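Local coordinates for protein putative alpha-N-acetylgalactosaminidase (Bacillus halodurans C-125, PDB 3CC1) that probably removes terminal alpha-linked N-acetylgalactosamine from glycoconjugates, as a glycosidase of the alpha-galactosidase A family, at residues A24-T27 / E28-L32; P59-S63 / S64-P68; D286-G289 / G290-T294. One frame throughout, in Å; residues are numbered along the deposited sequence.

Contact 1: A24-T27 / E28-L32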
# COMPACT_ATOMS: atom_id res chain seq x y z
N ALA A 24 30.17 -9.10 -14.46
CA ALA A 24 30.34 -10.46 -14.99
C ALA A 24 31.80 -10.75 -15.42
O ALA A 24 32.11 -11.84 -15.88
CB ALA A 24 29.37 -10.70 -16.20
N SER A 25 32.70 -9.79 -15.21
CA SER A 25 33.99 -9.78 -15.93
C SER A 25 35.24 -9.87 -15.04
O SER A 25 36.36 -9.58 -15.52
CB SER A 25 34.08 -8.49 -16.77
OG SER A 25 34.44 -7.39 -15.94
N VAL A 26 35.11 -10.31 -13.79
CA VAL A 26 36.28 -10.34 -12.88
C VAL A 26 37.41 -11.20 -13.45
O VAL A 26 37.20 -12.26 -14.12
CB VAL A 26 35.92 -10.80 -11.42
CG1 VAL A 26 35.67 -12.32 -11.36
CG2 VAL A 26 36.98 -10.39 -10.44
N THR A 27 38.64 -10.76 -13.19
CA THR A 27 39.81 -11.55 -13.58
C THR A 27 40.42 -12.24 -12.39
O THR A 27 40.17 -11.91 -11.22
CB THR A 27 40.90 -10.66 -14.18
OG1 THR A 27 41.46 -9.87 -13.15
CG2 THR A 27 40.38 -9.79 -15.31
N GLU A 28 41.27 -13.20 -12.69
CA GLU A 28 41.94 -14.00 -11.67
C GLU A 28 42.83 -13.14 -10.74
O GLU A 28 42.89 -13.35 -9.54
CB GLU A 28 42.77 -15.05 -12.41
CG GLU A 28 43.87 -15.69 -11.74
CD GLU A 28 44.57 -16.65 -12.73
OE1 GLU A 28 43.86 -17.42 -13.40
OE2 GLU A 28 45.82 -16.59 -12.88
N GLU A 29 43.51 -12.16 -11.32
CA GLU A 29 44.32 -11.23 -10.54
C GLU A 29 43.47 -10.41 -9.58
O GLU A 29 43.87 -10.18 -8.42
CB GLU A 29 45.11 -10.31 -11.47
CG GLU A 29 46.01 -9.29 -10.77
CD GLU A 29 45.25 -8.03 -10.34
OE1 GLU A 29 44.27 -7.64 -11.04
OE2 GLU A 29 45.66 -7.41 -9.32
N GLU A 30 42.27 -10.01 -10.02
CA GLU A 30 41.35 -9.25 -9.18
C GLU A 30 40.83 -10.13 -8.05
O GLU A 30 40.77 -9.69 -6.89
CB GLU A 30 40.21 -8.62 -9.99
CG GLU A 30 40.68 -7.47 -10.83
CD GLU A 30 39.79 -7.17 -12.04
OE1 GLU A 30 38.92 -7.98 -12.37
OE2 GLU A 30 39.98 -6.10 -12.66
N VAL A 31 40.48 -11.38 -8.36
CA VAL A 31 40.04 -12.33 -7.31
C VAL A 31 41.14 -12.57 -6.26
O VAL A 31 40.88 -12.51 -5.05
CB VAL A 31 39.60 -13.67 -7.92
CG1 VAL A 31 39.28 -14.71 -6.83
CG2 VAL A 31 38.42 -13.45 -8.88
N LEU A 32 42.37 -12.83 -6.70
CA LEU A 32 43.49 -13.06 -5.78
C LEU A 32 43.85 -11.81 -4.94
O LEU A 32 44.19 -11.94 -3.75
CB LEU A 32 44.73 -13.56 -6.52
CG LEU A 32 44.58 -15.03 -6.96
CD1 LEU A 32 45.74 -15.53 -7.82
CD2 LEU A 32 44.42 -15.92 -5.67
O HOH W 1 43.15 -8.00 -13.81
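Two first torsions set up the capping box between Thr-27 and Glu-30 at the start of helix 28-41: Thr-27 OG1 lies between its own backbone N and carbonyl carbon (chi1 71°), facing the first helical turn, while Glu-30 CG stands anti to its carbonyl carbon (chi1 -72°) and the extended chain runs back toward Thr-27. The exchange is reciprocal. Glu-30 N donates to Thr-27 OG1 at 3.2 Å, and Thr-27 N donates to Glu-30 OE1 at 2.9 Å in a fairly straight bond that reaches the oxygen on its anti side, 33° out of the carboxylate plane. Behind the box, Val-31 N closes the first helical turn on Thr-27 O. Glu-30 OE2 forms a salt bridge with Arg-283, which also bonds Ser-25 OG, so the carboxylate ties the helix start to a second loop. The negative charge of Glu-30 probably also suits the helix dipole. With an alanine here, Thr-27 N is likely to lose its side-chain acceptor and Arg-283 this counter-charge. On the buried side, the branches of Val-26 and Val-31 cross at about a right angle, CG2 of Val-26 resting 3.7 Å from CG2 of Val-31, and both side chains pack on strand 49-52 of the parallel barrel sheet. On the outer side a water lies 2.6 Å from Thr-27 OG1 and donates to Glu-29 OE1 at 3.0 Å, while Glu-29 OE2 pairs with Arg-322.

Contact 2: P59-S63 / S64-P68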
# COMPACT_ATOMS: atom_id res chain seq x y z
N PRO A 59 33.74 -15.41 -22.39
CA PRO A 59 34.71 -14.42 -22.83
C PRO A 59 34.02 -13.57 -23.88
O PRO A 59 33.02 -13.99 -24.50
CB PRO A 59 35.82 -15.26 -23.48
CG PRO A 59 35.08 -16.44 -24.03
CD PRO A 59 34.00 -16.73 -22.98
N THR A 60 34.51 -12.38 -24.08
CA THR A 60 33.90 -11.53 -25.09
C THR A 60 34.61 -11.69 -26.44
O THR A 60 35.71 -12.24 -26.49
CB THR A 60 33.90 -10.08 -24.63
OG1 THR A 60 35.23 -9.68 -24.42
CG2 THR A 60 33.14 -9.93 -23.31
N ALA A 61 33.97 -11.21 -27.52
CA ALA A 61 34.41 -11.42 -28.90
C ALA A 61 35.78 -10.83 -29.22
O ALA A 61 36.42 -11.23 -30.16
CB ALA A 61 33.35 -10.92 -29.91
N ASN A 62 36.25 -9.89 -28.42
CA ASN A 62 37.58 -9.33 -28.69
C ASN A 62 38.72 -10.18 -28.12
O ASN A 62 39.88 -9.90 -28.34
CB ASN A 62 37.72 -7.93 -28.09
CG ASN A 62 37.42 -7.94 -26.65
OD1 ASN A 62 36.31 -8.29 -26.24
ND2 ASN A 62 38.42 -7.65 -25.85
N SER A 63 38.36 -11.20 -27.36
CA SER A 63 39.35 -12.07 -26.71
C SER A 63 39.83 -13.21 -27.60
O SER A 63 39.08 -13.71 -28.42
CB SER A 63 38.72 -12.68 -25.48
OG SER A 63 39.66 -13.56 -24.92
N SER A 64 41.09 -13.64 -27.45
CA SER A 64 41.54 -14.80 -28.23
C SER A 64 40.94 -16.07 -27.60
O SER A 64 40.97 -17.16 -28.17
CB SER A 64 43.07 -14.87 -28.29
OG SER A 64 43.62 -15.02 -26.99
N ALA A 65 40.33 -15.90 -26.43
CA ALA A 65 39.56 -17.02 -25.79
C ALA A 65 38.19 -17.30 -26.51
O ALA A 65 37.45 -18.23 -26.14
CB ALA A 65 39.35 -16.75 -24.28
N TYR A 66 37.89 -16.53 -27.56
CA TYR A 66 36.54 -16.55 -28.17
C TYR A 66 36.44 -17.35 -29.44
O TYR A 66 37.05 -17.04 -30.45
CB TYR A 66 36.08 -15.14 -28.49
CG TYR A 66 34.64 -14.93 -28.91
CD1 TYR A 66 33.66 -14.70 -27.97
CD2 TYR A 66 34.29 -14.84 -30.26
CE1 TYR A 66 32.33 -14.43 -28.34
CE2 TYR A 66 32.97 -14.58 -30.65
CZ TYR A 66 32.00 -14.36 -29.68
OH TYR A 66 30.71 -14.06 -30.03
N ASN A 67 35.56 -18.33 -29.39
CA ASN A 67 35.21 -19.08 -30.60
C ASN A 67 33.82 -18.69 -31.08
O ASN A 67 32.83 -18.97 -30.42
CB ASN A 67 35.26 -20.58 -30.27
CG ASN A 67 34.85 -21.46 -31.46
OD1 ASN A 67 34.46 -20.98 -32.52
ND2 ASN A 67 34.91 -22.77 -31.26
N PRO A 68 33.73 -18.02 -32.24
CA PRO A 68 32.43 -17.51 -32.66
C PRO A 68 31.40 -18.61 -32.94
O PRO A 68 30.19 -18.37 -32.91
CB PRO A 68 32.75 -16.73 -33.94
CG PRO A 68 34.00 -17.34 -34.43
CD PRO A 68 34.78 -17.71 -33.23
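The ring of Tyr-66 lies against the backbone of Ala-61, whose CA sits over the ring centre, 3.4 Å from the centroid and only 10° off the ring normal, a close CH-pi contact. The methyl of Ala-61 reaches the phenol end of the same ring, CB standing 3.7 Å from Tyr-66 CZ. At the ring edge, near its plane, Pro-59 O approaches CD1 of Tyr-66 at 3.6 Å. The ring takes this place because Tyr-66 CG is anti to its backbone N (chi1 -170°), which carries the side chain back against the Thr-60 to Ser-63 turn. Beside it, the Pro-59 ring meets Ala-65, the two CB atoms 3.9 Å apart.

Ser-63 holds the next shell. Its OG, likewise anti to the backbone N, accepts from Ala-65 N at 2.9 Å, while its carbonyl O accepts from Tyr-66 N at 3.2 Å, the donor standing well above the carbonyl plane. Thus side chain and carbonyl of one serine hold two successive amides. Before it, Ser-63 N bonds to Thr-60 O, and Thr-60 OG1 donates to Asn-62 OD1 at 2.5 Å, an unusually short bond. Asn-85 packs on Pro-59, Ser-63 and Ala-65. A second subunit lies against the outer part of the loop: its Tyr-153 OH bonds Ala-61 N, and its Arg-137 packs on Asn-62. Two type I beta turns, Thr-60 to Ser-63 and Ser-63 to Tyr-66, share Ser-63 and fold the loop after strand 49-52 into a compact part of the subunit interface.

Contact 3: D286-G289 / G290-T294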
# COMPACT_ATOMS: atom_id res chain seq x y z
N ASP A 286 24.70 -2.57 -14.37
CA ASP A 286 23.37 -2.76 -13.78
C ASP A 286 23.11 -1.89 -12.57
O ASP A 286 22.04 -1.96 -11.96
CB ASP A 286 23.14 -4.22 -13.37
CG ASP A 286 24.08 -4.68 -12.28
OD1 ASP A 286 25.29 -4.38 -12.42
OD2 ASP A 286 23.62 -5.35 -11.31
N GLY A 287 24.11 -1.09 -12.19
CA GLY A 287 23.99 -0.28 -10.95
C GLY A 287 23.67 1.20 -11.18
O GLY A 287 23.61 1.66 -12.31
N PRO A 288 23.45 1.94 -10.09
CA PRO A 288 22.97 3.30 -10.19
C PRO A 288 24.08 4.35 -10.39
O PRO A 288 23.97 5.46 -9.90
CB PRO A 288 22.26 3.50 -8.86
CG PRO A 288 23.05 2.67 -7.89
CD PRO A 288 23.33 1.41 -8.72
N GLY A 289 25.11 4.00 -11.15
CA GLY A 289 26.17 4.94 -11.45
C GLY A 289 27.30 4.24 -12.16
O GLY A 289 27.15 3.10 -12.58
N GLY A 290 28.42 4.94 -12.31
CA GLY A 290 29.60 4.35 -12.90
C GLY A 290 30.67 4.05 -11.85
O GLY A 290 30.38 3.76 -10.70
N ASP A 291 31.91 4.08 -12.29
CA ASP A 291 33.03 3.83 -11.41
C ASP A 291 33.00 4.84 -10.27
O ASP A 291 33.08 6.05 -10.49
CB ASP A 291 34.32 3.91 -12.22
CG ASP A 291 35.54 3.45 -11.43
OD1 ASP A 291 35.53 3.50 -10.20
OD2 ASP A 291 36.53 3.03 -12.05
N ARG A 292 32.86 4.36 -9.05
CA ARG A 292 32.48 5.22 -7.94
C ARG A 292 32.79 4.66 -6.58
O ARG A 292 33.02 3.47 -6.40
CB ARG A 292 30.98 5.51 -8.00
CG ARG A 292 30.07 4.36 -7.57
CD ARG A 292 28.62 4.62 -7.96
NE ARG A 292 27.73 3.49 -7.63
CZ ARG A 292 27.53 2.44 -8.41
NH1 ARG A 292 28.17 2.34 -9.56
NH2 ARG A 292 26.69 1.47 -8.06
N TRP A 293 32.81 5.59 -5.62
CA TRP A 293 32.62 5.28 -4.22
C TRP A 293 31.12 5.12 -3.98
O TRP A 293 30.30 5.77 -4.63
CB TRP A 293 33.13 6.40 -3.33
CG TRP A 293 33.46 5.93 -2.00
CD1 TRP A 293 32.76 6.14 -0.82
CD2 TRP A 293 34.60 5.16 -1.66
NE1 TRP A 293 33.43 5.54 0.24
CE2 TRP A 293 34.55 4.93 -0.26
CE3 TRP A 293 35.66 4.65 -2.39
CZ2 TRP A 293 35.54 4.19 0.40
CZ3 TRP A 293 36.65 3.94 -1.72
CH2 TRP A 293 36.57 3.70 -0.37
N THR A 294 30.78 4.23 -3.06
CA THR A 294 29.38 4.00 -2.72
C THR A 294 28.60 5.28 -2.55
O THR A 294 29.06 6.23 -1.98
CB THR A 294 29.21 3.12 -1.47
OG1 THR A 294 27.81 2.91 -1.25
CG2 THR A 294 29.82 3.74 -0.24
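Arg-292 lays its guanidinium against the backbone of Pro-288 and Gly-289, and its side chain crosses the proline ring at about a right angle. Gly-289 N stands 3.8 Å above the guanidinium plane, displaced toward the rim of the group, and Gly-289 CA lies over the same flat group. At the far end Arg-292 NH2 comes to 3.4 Å from Pro-288 CD, with Pro-288 CG a little further off. The contact between the two side chains is therefore one of ring methylenes against a terminal nitrogen.

The chain of Arg-292 begins with CG between the backbone N and the carbonyl carbon (chi1 75°) and then runs extended to NE, which carries the charged end back across the bend at Gly-289 and Gly-290. There NH1 donates to Gly-290 O at 2.9 Å; the carbonyl oxygen lies almost in the guanidinium plane, only 9° out of it, although the donor is tilted 24° from the plane of the carbonyl. This bond helps to fix the rotation of the group, and NH2 makes a salt bridge with Asp-245, on which the side chain of Pro-288 also packs.

The bend lies near the end of the loop joining strand 279-280 to strand 292-293, the two members of a small antiparallel sheet within the alpha-galactosidase A family region, where Arg-292 pairs through its backbone with Ile-280. Two consecutive glycines, Gly-289 and Gly-290, occupy the bend. A side chain on Gly-289 would point into this contact, where its CB would come tight against Arg-292 CD. Gly-287 is also confined, since a CB there would be crowded by Pro-288 CD and by Arg-292 NH2. Trp-244 packs on the side chain of Arg-292, and its NE1 bonds Asp-286 OD2, an oxygen shared with Trp-19.

How the contacts relate
Along the chain the three contacts follow in series. Contact 1 begins helix 28-41, contact 2 lies in the long loop between strand 49-52 and helix 97-105, and contact 3 comes much later, leading into strand 292-293. The centre of contact 1 is about 17 Å from that of contact 2 and 18 Å from that of contact 3, whereas the centres of contacts 2 and 3 are 27 Å apart; none touches another. Strand 49-52 of the parallel barrel sheet relates the first two, since contact 1 packs on it and contact 2 follows it. Contact 2 packs on the second subunit, and the 286-294 segment touches it through Asp-286.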